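Local atomic coordinates of RING-type domain-containing protein (Chaetomium thermophilum, PDB entry 6Z3U), a protein that probably activates the cyclin-dependent kinase of the CAK complex as its MAT1-like (TFB3) subunit, which also carries a zinc-binding RING domain. Residues Arg17-Leu22 and Arg49-Ala54; Pro25-Tyr30 and Leu44-Arg49. All coordinates share one frame; numbering follows the deposited sequence.

Overall arrangement
Helix 43-55 is common to both contacts and is lined on two successive portions. Interaction 2 sets its first half, residues 44-49, against the short helix 25-31; interaction 1 sets the following residues, 49-54, against the loop 17-22. Along the chain interaction 2 lies nested inside the loop that interaction 1 closes, and the two centres are about 10 Å apart. They touch where Leu22 and Val18 meet Ile47 and Ser48, and they share Arg49. This C-terminal piece of the MAT1-like subunit has no strands, and its helix packs against both cyclin and kinase chains, consistent with a part that holds the two together.

Interaction 1: residues Arg17-Leu22 and Arg49-Ala54; sequences RVREEL and RAMFEA
Met51 meets Val18 and Leu22 with different parts of one bent side chain. Its CB lies 3.9 Å from Val18 CG2, the two side chains passing in opposite directions, while its terminal CE comes 3.7 Å from Leu22 CD1, tip to tip. CG of Met51 sits between them, 4.0 Å from Val18 CG2 and equally far from Leu22 CD1. Torsions chi2 (-69°) and chi3 (-81°) bend the chain so that CE also comes to 4.1 Å from Arg17 O and to the edge of the Arg19 guanidinium, near its plane.

A type I turn from Arg19 to Leu22 reverses the loop and brings Leu22 back beside Val18, so that both residues reach the same methionine. Arg19 NH2 gives only a weak bond to Arg17 O; its stronger partner is Glu198 of the cyclin chain, with which it forms a salt bridge. Met51 is further packed by Tyr16 of its own chain and Gly194 of the cyclin.

No hydrogen bond joins loop and helix. The contact therefore rests on apolar packing around one buried methionine, with the charged group at its margin engaged by the cyclin.

Interaction 2: residues Pro25-Tyr30 and Leu44-Arg49; sequences PSLDKY and LDYISR
Leu27 divides its two methyl groups between neighbouring residues of helix 43-55. CD2 approaches the Tyr46 ring obliquely, 4.0 Å from CD2 of that ring and just as far from its CE2, whereas CD1 of Leu27 lies 4.1 Å from Ile47 CG1. The tyrosine owes its position to chi1 of 173°, which puts CG anti to the backbone N and carries the ring out from the helix axis toward helix 25-31. Ile47 instead has CG1 beside its backbone N (chi1 -61°), and this branch reaches the leucine. All three residues are buried, and the packing continues beyond them: Leu27 also touches Phe43, Ile47 touches Leu22, and Pro248 of the kinase chain packs on both Leu27 and Tyr46. The cyclin adds Arg193 against Tyr46 and Met197 against Ile47.

Beyond these three residues the two segments, 25-30 and 44-49, make no contact, and the nearest CA atoms, those of Leu27 and Ile47, are still 9.8 Å apart. Lys29 and Ser48 find acceptors within their own segments. On the exposed side of helix 25-31, Lys29 curls back so that NZ bonds Ser26 O at 3.2 Å, in the carbonyl plane and on a lone pair. On the other helix, Ser48 OG donates to Leu44 O over 2.8 Å from above the carbonyl plane, 37° out of it, while Ser48 N reaches the same oxygen from the opposite face. That carbonyl is thus gripped twice by one residue.

With 104 Å² buried and no polar bond across it, the contact is a slender apolar bridge between two helices. Kinase and cyclin residues pack on the same three side chains, consistent with this apolar cluster being part of the three-chain interface.

Interaction 1: residues Arg17-Leu22 and Arg49-Ala54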
loop_
_atom_site.group_PDB
_atom_site.type_symbol
_atom_site.label_atom_id
_atom_site.label_comp_id
_atom_site.label_asym_id
_atom_site.label_seq_id
_atom_site.Cartn_x
_atom_site.Cartn_y
_atom_site.Cartn_z
ATOM N N ARG C 17 16.581 5.070 -17.239
ATOM C CA ARG C 17 16.312 6.501 -17.228
ATOM C C ARG C 17 14.960 6.765 -17.869
ATOM O O ARG C 17 14.679 6.265 -18.962
ATOM C CB ARG C 17 17.430 7.260 -17.950
ATOM C CG ARG C 17 17.671 6.796 -19.380
ATOM C CD ARG C 17 18.975 7.363 -19.930
ATOM N NE ARG C 17 19.205 6.997 -21.325
ATOM C CZ ARG C 17 19.831 5.886 -21.713
ATOM N NH1 ARG C 17 20.297 5.029 -20.813
ATOM N NH2 ARG C 17 19.997 5.633 -23.004
ATOM N N VAL C 18 14.129 7.550 -17.185
ATOM C CA VAL C 18 12.778 7.862 -17.644
ATOM C C VAL C 18 12.882 9.116 -18.506
ATOM O O VAL C 18 12.982 10.231 -17.993
ATOM C CB VAL C 18 11.813 8.056 -16.474
ATOM C CG1 VAL C 18 10.453 8.531 -16.970
ATOM C CG2 VAL C 18 11.671 6.766 -15.680
ATOM N N ARG C 19 12.842 8.933 -19.821
ATOM C CA ARG C 19 12.974 10.029 -20.769
ATOM C C ARG C 19 11.628 10.358 -21.403
ATOM O O ARG C 19 10.648 9.616 -21.283
ATOM C CB ARG C 19 14.025 9.709 -21.846
ATOM C CG ARG C 19 13.953 8.317 -22.462
ATOM C CD ARG C 19 15.248 7.539 -22.238
ATOM N NE ARG C 19 15.477 6.530 -23.269
ATOM C CZ ARG C 19 15.135 5.248 -23.171
ATOM N NH1 ARG C 19 15.395 4.422 -24.174
ATOM N NH2 ARG C 19 14.539 4.786 -22.077
ATOM N N GLU C 20 11.600 11.509 -22.080
ATOM C CA GLU C 20 10.351 12.063 -22.588
ATOM C C GLU C 20 9.749 11.209 -23.696
ATOM O O GLU C 20 8.530 11.240 -23.902
ATOM C CB GLU C 20 10.598 13.489 -23.086
ATOM C CG GLU C 20 9.389 14.186 -23.691
ATOM C CD GLU C 20 9.710 15.597 -24.160
ATOM O OE1 GLU C 20 9.178 16.014 -25.210
ATOM O OE2 GLU C 20 10.508 16.283 -23.486
ATOM N N GLU C 21 10.571 10.449 -24.419
ATOM C CA GLU C 21 10.079 9.699 -25.567
ATOM C C GLU C 21 9.283 8.458 -25.183
ATOM O O GLU C 21 8.647 7.859 -26.057
ATOM C CB GLU C 21 11.248 9.279 -26.465
ATOM C CG GLU C 21 12.149 8.219 -25.851
ATOM C CD GLU C 21 13.347 7.893 -26.721
ATOM O OE1 GLU C 21 14.368 8.607 -26.622
ATOM O OE2 GLU C 21 13.267 6.921 -27.503
ATOM N N LEU C 22 9.298 8.055 -23.915
ATOM C CA LEU C 22 8.562 6.867 -23.504
ATOM C C LEU C 22 7.060 7.115 -23.593
ATOM O O LEU C 22 6.555 8.124 -23.090
ATOM C CB LEU C 22 8.951 6.473 -22.081
ATOM C CG LEU C 22 10.412 6.068 -21.874
ATOM C CD1 LEU C 22 10.703 5.839 -20.402
ATOM C CD2 LEU C 22 10.746 4.822 -22.678
ATOM N N ARG C 49 6.385 5.073 -12.649
ATOM C CA ARG C 49 6.029 3.954 -11.785
ATOM C C ARG C 49 6.298 2.623 -12.471
ATOM O O ARG C 49 6.806 1.686 -11.844
ATOM C CB ARG C 49 4.560 4.081 -11.381
ATOM C CG ARG C 49 4.037 3.021 -10.423
ATOM C CD ARG C 49 2.781 3.527 -9.719
ATOM N NE ARG C 49 1.857 2.462 -9.340
ATOM C CZ ARG C 49 2.019 1.660 -8.293
ATOM N NH1 ARG C 49 1.114 0.729 -8.027
ATOM N NH2 ARG C 49 3.089 1.777 -7.519
ATOM N N ALA C 50 5.977 2.525 -13.764
ATOM C CA ALA C 50 6.204 1.283 -14.495
ATOM C C ALA C 50 7.693 0.999 -14.655
ATOM O O ALA C 50 8.150 -0.125 -14.417
ATOM C CB ALA C 50 5.522 1.353 -15.862
ATOM N N MET C 51 8.467 2.012 -15.054
ATOM C CA MET C 51 9.892 1.808 -15.295
ATOM C C MET C 51 10.615 1.362 -14.028
ATOM O O MET C 51 11.505 0.505 -14.082
ATOM C CB MET C 51 10.512 3.093 -15.842
ATOM C CG MET C 51 10.046 3.452 -17.245
ATOM S SD MET C 51 10.649 2.308 -18.498
ATOM C CE MET C 51 12.304 2.942 -18.764
ATOM N N PHE C 52 10.250 1.932 -12.878
ATOM C CA PHE C 52 10.864 1.510 -11.624
ATOM C C PHE C 52 10.595 0.036 -11.356
ATOM O O PHE C 52 11.521 -0.747 -11.118
ATOM C CB PHE C 52 10.342 2.369 -10.473
ATOM C CG PHE C 52 10.846 1.944 -9.124
ATOM C CD1 PHE C 52 12.122 2.285 -8.709
ATOM C CD2 PHE C 52 10.042 1.209 -8.270
ATOM C CE1 PHE C 52 12.589 1.897 -7.467
ATOM C CE2 PHE C 52 10.503 0.819 -7.025
ATOM C CZ PHE C 52 11.778 1.164 -6.624
ATOM N N GLU C 53 9.324 -0.364 -11.402
ATOM C CA GLU C 53 8.974 -1.748 -11.108
ATOM C C GLU C 53 9.560 -2.703 -12.137
ATOM O O GLU C 53 9.804 -3.875 -11.825
ATOM C CB GLU C 53 7.453 -1.888 -11.035
ATOM C CG GLU C 53 6.834 -1.081 -9.896
ATOM C CD GLU C 53 5.317 -1.092 -9.910
ATOM O OE1 GLU C 53 4.732 -1.821 -10.736
ATOM O OE2 GLU C 53 4.712 -0.361 -9.097
ATOM N N ALA C 54 9.796 -2.227 -13.364
ATOM C CA ALA C 54 10.379 -3.083 -14.392
ATOM C C ALA C 54 11.845 -3.391 -14.110
ATOM O O ALA C 54 12.352 -4.429 -14.546
ATOM C CB ALA C 54 10.238 -2.428 -15.766
#

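Interaction 2: residues Pro25-Tyr30 and Leu44-Arg49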
loop_
_atom_site.group_PDB
_atom_site.type_symbol
_atom_site.label_atom_id
_atom_site.label_comp_id
_atom_site.label_asym_id
_atom_site.label_seq_id
_atom_site.Cartn_x
_atom_site.Cartn_y
_atom_site.Cartn_z
ATOM N N PRO C 25 0.722 3.095 -26.609
ATOM C CA PRO C 25 -0.531 3.502 -27.269
ATOM C C PRO C 25 -1.755 3.360 -26.384
ATOM O O PRO C 25 -2.747 4.070 -26.594
ATOM C CB PRO C 25 -0.603 2.576 -28.491
ATOM C CG PRO C 25 0.262 1.409 -28.143
ATOM C CD PRO C 25 1.366 1.964 -27.298
ATOM N N SER C 26 -1.722 2.450 -25.408
ATOM C CA SER C 26 -2.837 2.327 -24.476
ATOM C C SER C 26 -3.050 3.613 -23.687
ATOM O O SER C 26 -4.171 3.887 -23.241
ATOM C CB SER C 26 -2.599 1.153 -23.525
ATOM O OG SER C 26 -1.490 1.396 -22.676
ATOM N N LEU C 27 -1.993 4.410 -23.501
ATOM C CA LEU C 27 -2.143 5.679 -22.797
ATOM C C LEU C 27 -2.842 6.721 -23.659
ATOM O O LEU C 27 -3.565 7.573 -23.134
ATOM C CB LEU C 27 -0.777 6.209 -22.363
ATOM C CG LEU C 27 -0.074 5.501 -21.206
ATOM C CD1 LEU C 27 1.278 6.145 -20.945
ATOM C CD2 LEU C 27 -0.931 5.542 -19.956
ATOM N N ASP C 28 -2.636 6.665 -24.978
ATOM C CA ASP C 28 -3.178 7.686 -25.866
ATOM C C ASP C 28 -4.668 7.910 -25.644
ATOM O O ASP C 28 -5.149 9.043 -25.767
ATOM C CB ASP C 28 -2.912 7.294 -27.322
ATOM C CG ASP C 28 -1.432 7.133 -27.624
ATOM O OD1 ASP C 28 -0.604 7.537 -26.775
ATOM O OD2 ASP C 28 -1.098 6.602 -28.706
ATOM N N LYS C 29 -5.416 6.856 -25.304
ATOM C CA LYS C 29 -6.856 7.016 -25.129
ATOM C C LYS C 29 -7.162 7.980 -23.990
ATOM O O LYS C 29 -8.095 8.788 -24.079
ATOM C CB LYS C 29 -7.532 5.669 -24.853
ATOM C CG LYS C 29 -6.764 4.424 -25.280
ATOM C CD LYS C 29 -7.630 3.171 -25.174
ATOM C CE LYS C 29 -8.003 2.843 -23.734
ATOM N NZ LYS C 29 -6.877 2.244 -22.969
ATOM N N TYR C 30 -6.381 7.914 -22.912
ATOM C CA TYR C 30 -6.644 8.700 -21.716
ATOM C C TYR C 30 -6.044 10.098 -21.781
ATOM O O TYR C 30 -6.638 11.040 -21.244
ATOM C CB TYR C 30 -6.104 7.965 -20.485
ATOM C CG TYR C 30 -6.694 6.585 -20.302
ATOM C CD1 TYR C 30 -7.947 6.416 -19.729
ATOM C CD2 TYR C 30 -6.000 5.452 -20.703
ATOM C CE1 TYR C 30 -8.493 5.158 -19.559
ATOM C CE2 TYR C 30 -6.539 4.188 -20.538
ATOM C CZ TYR C 30 -7.786 4.046 -19.965
ATOM O OH TYR C 30 -8.332 2.791 -19.795
ATOM N N LEU C 44 3.133 11.149 -16.489
ATOM C CA LEU C 44 4.560 11.009 -16.235
ATOM C C LEU C 44 4.803 10.139 -15.010
ATOM O O LEU C 44 5.727 9.317 -14.992
ATOM C CB LEU C 44 5.207 12.382 -16.044
ATOM C CG LEU C 44 4.726 13.566 -16.893
ATOM C CD1 LEU C 44 4.353 13.150 -18.319
ATOM C CD2 LEU C 44 3.564 14.298 -16.210
ATOM N N ASP C 45 3.972 10.298 -13.977
ATOM C CA ASP C 45 4.130 9.489 -12.775
ATOM C C ASP C 45 3.873 8.014 -13.062
ATOM O O ASP C 45 4.562 7.143 -12.518
ATOM C CB ASP C 45 3.191 9.999 -11.680
ATOM C CG ASP C 45 3.699 11.273 -11.015
ATOM O OD1 ASP C 45 4.800 11.741 -11.376
ATOM O OD2 ASP C 45 2.996 11.809 -10.129
ATOM N N TYR C 46 2.893 7.713 -13.919
ATOM C CA TYR C 46 2.622 6.323 -14.276
ATOM C C TYR C 46 3.809 5.705 -15.009
ATOM O O TYR C 46 4.237 4.590 -14.692
ATOM C CB TYR C 46 1.354 6.233 -15.128
ATOM C CG TYR C 46 1.086 4.853 -15.689
ATOM C CD1 TYR C 46 0.442 3.888 -14.926
ATOM C CD2 TYR C 46 1.465 4.516 -16.982
ATOM C CE1 TYR C 46 0.188 2.627 -15.429
ATOM C CE2 TYR C 46 1.215 3.254 -17.496
ATOM C CZ TYR C 46 0.576 2.314 -16.714
ATOM O OH TYR C 46 0.318 1.056 -17.213
ATOM N N ILE C 47 4.339 6.412 -16.010
ATOM C CA ILE C 47 5.507 5.913 -16.729
ATOM C C ILE C 47 6.668 5.705 -15.766
ATOM O O ILE C 47 7.369 4.688 -15.822
ATOM C CB ILE C 47 5.890 6.879 -17.867
ATOM C CG1 ILE C 47 4.745 6.998 -18.880
ATOM C CG2 ILE C 47 7.172 6.415 -18.546
ATOM C CD1 ILE C 47 4.944 8.089 -19.917
ATOM N N SER C 48 6.885 6.665 -14.864
ATOM C CA SER C 48 7.934 6.515 -13.863
ATOM C C SER C 48 7.659 5.333 -12.947
ATOM O O SER C 48 8.594 4.656 -12.506
ATOM C CB SER C 48 8.059 7.797 -13.043
ATOM O OG SER C 48 8.261 8.921 -13.881
ATOM N N ARG C 49 6.385 5.073 -12.649
ATOM C CA ARG C 49 6.029 3.954 -11.785
ATOM C C ARG C 49 6.298 2.623 -12.471
ATOM O O ARG C 49 6.806 1.686 -11.844
ATOM C CB ARG C 49 4.560 4.081 -11.381
ATOM C CG ARG C 49 4.037 3.021 -10.423
ATOM C CD ARG C 49 2.781 3.527 -9.719
ATOM N NE ARG C 49 1.857 2.462 -9.340
ATOM C CZ ARG C 49 2.019 1.660 -8.293
ATOM N NH1 ARG C 49 1.114 0.729 -8.027
ATOM N NH2 ARG C 49 3.089 1.777 -7.519
#